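Local coordinates for protein WZI (Escherichia coli, PDB 2YNK) that is an outer membrane beta-barrel lectin that binds carbohydrate and underpins assembly of the group 1 capsule on the cell surface, at residues P80-A92 with W151-A165. Numbering follows the deposited sequence.
Sequences PGTPQGFGQTQPA and WWGPGYEGSLIRGDA
Asp164 OD2 accepts the backbone N-H of Gly87, 2.7 Å from Gly87 N, met nearly along the carboxylate C-O axis although the bond is bent at the hydrogen (141°). The residue before Gly87 supplies the second tie: Phe86 N donates to Tyr156 O over 2.9 Å in an almost straight bond. Both donors are the central residues of a type II turn running from Gly85 to Gln88, closed by Gln88 N to Gly85 O; Gln88 NE2 folds back onto Phe86 O. Two loops of a closed antiparallel barrel meet here, one joining strands 69-76 and 95-104, the other continuing from the short strand 151-152, and helix 8-19 touches Trp151 and Tyr156. The Phe86 ring, its CG anti to the backbone N (chi1 175°), presents its CD2 edge to one face of Trp151, Phe86 CD2 lying 3.4 Å from Trp151 CD2, a T-shaped pair with planes at 80°. Phe86 CB adds a CH-pi contact over the six-membered ring, and Ser159 N lies over the opposite indole face, toward its rim. Thr89 lies against Ala165, its OG1 3.7 Å from Ala165 CB. Glu157 OE2 forms a salt bridge with Arg387, which also donates to Pro83 O, while Glu157 OE1 is hydrogen-bonded to Tyr326 OH.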
# COMPACT_ATOMS: atom_id res chain seq x y z
N PRO A 80 5.80 -16.69 2.17
CA PRO A 80 4.41 -17.10 2.31
C PRO A 80 3.83 -17.62 0.99
O PRO A 80 4.27 -17.22 -0.08
CB PRO A 80 3.70 -15.80 2.72
CG PRO A 80 4.74 -15.00 3.40
CD PRO A 80 6.05 -15.35 2.74
N GLY A 81 2.87 -18.53 1.09
CA GLY A 81 2.26 -19.13 -0.08
C GLY A 81 1.22 -18.21 -0.67
O GLY A 81 1.10 -18.12 -1.89
N THR A 82 0.45 -17.54 0.18
CA THR A 82 -0.54 -16.57 -0.27
C THR A 82 0.14 -15.21 -0.43
O THR A 82 1.17 -14.95 0.20
CB THR A 82 -1.71 -16.45 0.73
OG1 THR A 82 -1.26 -15.80 1.93
CG2 THR A 82 -2.27 -17.83 1.06
N PRO A 83 -0.44 -14.34 -1.27
CA PRO A 83 0.04 -12.96 -1.37
C PRO A 83 -0.26 -12.18 -0.09
O PRO A 83 -1.16 -12.56 0.65
CB PRO A 83 -0.77 -12.40 -2.54
CG PRO A 83 -2.02 -13.21 -2.55
CD PRO A 83 -1.57 -14.59 -2.18
N GLN A 84 0.48 -11.10 0.14
CA GLN A 84 0.39 -10.34 1.40
C GLN A 84 -0.15 -8.94 1.18
O GLN A 84 -0.04 -8.37 0.10
CB GLN A 84 1.76 -10.23 2.07
CG GLN A 84 2.42 -11.56 2.35
CD GLN A 84 1.61 -12.41 3.28
OE1 GLN A 84 1.60 -12.18 4.49
NE2 GLN A 84 0.92 -13.41 2.73
N GLY A 85 -0.69 -8.37 2.24
CA GLY A 85 -1.38 -7.10 2.14
C GLY A 85 -0.53 -5.87 2.24
O GLY A 85 0.70 -5.90 2.21
N PHE A 86 -1.23 -4.75 2.34
CA PHE A 86 -0.64 -3.46 2.60
C PHE A 86 0.46 -3.58 3.63
O PHE A 86 0.24 -4.06 4.75
CB PHE A 86 -1.73 -2.51 3.07
CG PHE A 86 -1.23 -1.18 3.48
CD1 PHE A 86 -0.84 -0.95 4.79
CD2 PHE A 86 -1.17 -0.15 2.57
CE1 PHE A 86 -0.37 0.28 5.17
CE2 PHE A 86 -0.71 1.09 2.95
CZ PHE A 86 -0.31 1.31 4.26
N GLY A 87 1.65 -3.16 3.22
CA GLY A 87 2.82 -3.11 4.07
C GLY A 87 3.41 -4.45 4.47
O GLY A 87 4.25 -4.50 5.37
N GLN A 88 3.02 -5.54 3.81
CA GLN A 88 3.43 -6.87 4.28
C GLN A 88 4.23 -7.76 3.28
O GLN A 88 4.55 -8.89 3.62
CB GLN A 88 2.20 -7.61 4.82
CG GLN A 88 1.69 -7.06 6.15
CD GLN A 88 0.19 -7.27 6.34
OE1 GLN A 88 -0.24 -8.36 6.72
NE2 GLN A 88 -0.60 -6.22 6.09
N THR A 89 4.57 -7.25 2.09
CA THR A 89 5.40 -8.02 1.13
C THR A 89 6.88 -7.75 1.39
O THR A 89 7.39 -6.68 1.06
CB THR A 89 5.09 -7.69 -0.36
OG1 THR A 89 3.73 -8.02 -0.70
CG2 THR A 89 6.01 -8.48 -1.30
N GLN A 90 7.58 -8.72 1.99
CA GLN A 90 9.03 -8.63 2.14
C GLN A 90 9.76 -9.16 0.89
O GLN A 90 9.35 -10.16 0.30
CB GLN A 90 9.46 -9.41 3.37
CG GLN A 90 9.08 -8.74 4.68
CD GLN A 90 10.09 -7.70 5.16
OE1 GLN A 90 11.19 -7.54 4.60
NE2 GLN A 90 9.73 -7.00 6.23
N PRO A 91 10.84 -8.47 0.47
CA PRO A 91 11.53 -8.81 -0.77
C PRO A 91 12.57 -9.93 -0.64
O PRO A 91 13.14 -10.36 -1.64
CB PRO A 91 12.23 -7.50 -1.12
CG PRO A 91 12.60 -6.95 0.21
CD PRO A 91 11.45 -7.28 1.10
N ALA A 92 12.84 -10.37 0.58
CA ALA A 92 13.81 -11.44 0.81
C ALA A 92 13.48 -12.18 2.09
O ALA A 92 12.80 -11.64 2.97
CB ALA A 92 15.20 -10.86 0.88
N TRP A 151 0.82 3.53 -2.11
CA TRP A 151 -0.38 2.71 -2.13
C TRP A 151 -1.51 3.51 -2.66
O TRP A 151 -1.84 4.56 -2.10
CB TRP A 151 -0.72 2.20 -0.75
CG TRP A 151 -1.84 1.20 -0.72
CD1 TRP A 151 -3.20 1.44 -0.62
CD2 TRP A 151 -1.72 -0.26 -0.75
NE1 TRP A 151 -3.91 0.27 -0.59
CE2 TRP A 151 -3.08 -0.79 -0.66
CE3 TRP A 151 -0.65 -1.15 -0.83
CZ2 TRP A 151 -3.33 -2.15 -0.66
CZ3 TRP A 151 -0.92 -2.52 -0.82
CH2 TRP A 151 -2.23 -3.00 -0.73
N TRP A 152 -2.12 3.03 -3.74
CA TRP A 152 -3.23 3.74 -4.38
C TRP A 152 -4.54 3.00 -4.26
O TRP A 152 -4.81 2.05 -5.00
CB TRP A 152 -2.91 4.00 -5.84
CG TRP A 152 -1.96 5.15 -6.04
CD1 TRP A 152 -1.20 5.83 -5.08
CD2 TRP A 152 -1.60 5.78 -7.31
NE1 TRP A 152 -0.44 6.80 -5.66
CE2 TRP A 152 -0.65 6.84 -6.98
CE3 TRP A 152 -1.96 5.58 -8.63
CZ2 TRP A 152 -0.10 7.65 -7.95
CZ3 TRP A 152 -1.41 6.41 -9.60
CH2 TRP A 152 -0.50 7.42 -9.27
N GLY A 153 -5.36 3.43 -3.29
CA GLY A 153 -6.72 2.93 -3.16
C GLY A 153 -7.06 2.43 -1.77
O GLY A 153 -6.21 2.38 -0.90
N PRO A 154 -8.33 2.05 -1.57
CA PRO A 154 -8.85 1.72 -0.25
C PRO A 154 -8.69 0.27 0.16
O PRO A 154 -9.08 -0.10 1.27
CB PRO A 154 -10.33 2.05 -0.40
CG PRO A 154 -10.63 1.72 -1.82
CD PRO A 154 -9.37 1.95 -2.61
N GLY A 155 -8.12 -0.55 -0.72
CA GLY A 155 -7.99 -1.96 -0.44
C GLY A 155 -6.96 -2.22 0.63
O GLY A 155 -6.05 -1.42 0.82
N TYR A 156 -7.12 -3.36 1.31
CA TYR A 156 -6.18 -3.81 2.32
C TYR A 156 -5.26 -4.91 1.80
O TYR A 156 -4.14 -5.06 2.27
CB TYR A 156 -6.93 -4.28 3.57
CG TYR A 156 -7.46 -3.14 4.41
CD1 TYR A 156 -6.62 -2.41 5.24
CD2 TYR A 156 -8.80 -2.76 4.35
CE1 TYR A 156 -7.09 -1.36 6.00
CE2 TYR A 156 -9.28 -1.72 5.11
CZ TYR A 156 -8.42 -1.01 5.94
OH TYR A 156 -8.88 0.04 6.69
N GLU A 157 -5.75 -5.67 0.83
CA GLU A 157 -5.02 -6.82 0.31
C GLU A 157 -4.15 -6.46 -0.90
O GLU A 157 -3.18 -7.15 -1.22
CB GLU A 157 -5.99 -7.93 -0.06
CG GLU A 157 -5.47 -9.32 0.29
CD GLU A 157 -5.65 -9.64 1.76
OE1 GLU A 157 -6.71 -9.28 2.32
OE2 GLU A 157 -4.74 -10.27 2.35
N GLY A 158 -4.49 -5.36 -1.57
CA GLY A 158 -3.82 -4.93 -2.78
C GLY A 158 -4.36 -3.62 -3.33
O GLY A 158 -5.46 -3.19 -2.97
N SER A 159 -3.56 -2.97 -4.16
CA SER A 159 -4.04 -1.98 -5.10
C SER A 159 -4.00 -2.59 -6.49
O SER A 159 -3.03 -3.24 -6.85
CB SER A 159 -3.17 -0.74 -5.08
OG SER A 159 -3.42 0.04 -6.25
N LEU A 160 -5.03 -2.36 -7.28
CA LEU A 160 -5.07 -2.88 -8.65
C LEU A 160 -4.19 -2.09 -9.60
O LEU A 160 -3.98 -2.53 -10.75
CB LEU A 160 -6.50 -2.86 -9.20
CG LEU A 160 -7.56 -3.68 -8.46
CD1 LEU A 160 -8.93 -3.39 -9.08
CD2 LEU A 160 -7.25 -5.16 -8.47
N ILE A 161 -3.67 -0.94 -9.16
CA ILE A 161 -2.95 -0.03 -10.05
C ILE A 161 -1.54 0.34 -9.58
O ILE A 161 -0.63 0.37 -10.39
CB ILE A 161 -3.75 1.27 -10.28
CG1 ILE A 161 -3.06 2.12 -11.36
CG2 ILE A 161 -3.94 2.03 -8.97
CD1 ILE A 161 -4.01 3.01 -12.15
N ARG A 162 -1.38 0.65 -8.30
CA ARG A 162 -0.07 0.90 -7.73
C ARG A 162 -0.04 0.47 -6.29
O ARG A 162 -0.54 1.16 -5.40
CB ARG A 162 0.35 2.36 -7.86
CG ARG A 162 0.94 2.73 -9.23
CD ARG A 162 2.29 2.07 -9.51
NE ARG A 162 3.31 2.47 -8.54
CZ ARG A 162 3.74 1.72 -7.52
NH1 ARG A 162 3.27 0.49 -7.31
NH2 ARG A 162 4.65 2.22 -6.70
N GLY A 163 0.56 -0.70 -6.07
CA GLY A 163 0.72 -1.25 -4.75
C GLY A 163 2.16 -1.33 -4.30
O GLY A 163 3.01 -0.52 -4.69
N ASP A 164 2.42 -2.40 -3.56
CA ASP A 164 3.44 -2.48 -2.54
C ASP A 164 4.28 -3.73 -2.67
O ASP A 164 5.16 -3.95 -1.84
CB ASP A 164 2.67 -2.66 -1.24
CG ASP A 164 3.31 -2.02 -0.08
OD1 ASP A 164 4.07 -1.05 -0.27
OD2 ASP A 164 3.00 -2.47 1.03
N ALA A 165 3.99 -4.56 -3.68
CA ALA A 165 4.37 -5.96 -3.73
C ALA A 165 5.52 -6.17 -4.70
O ALA A 165 5.43 -6.95 -5.66
CB ALA A 165 3.16 -6.78 -4.16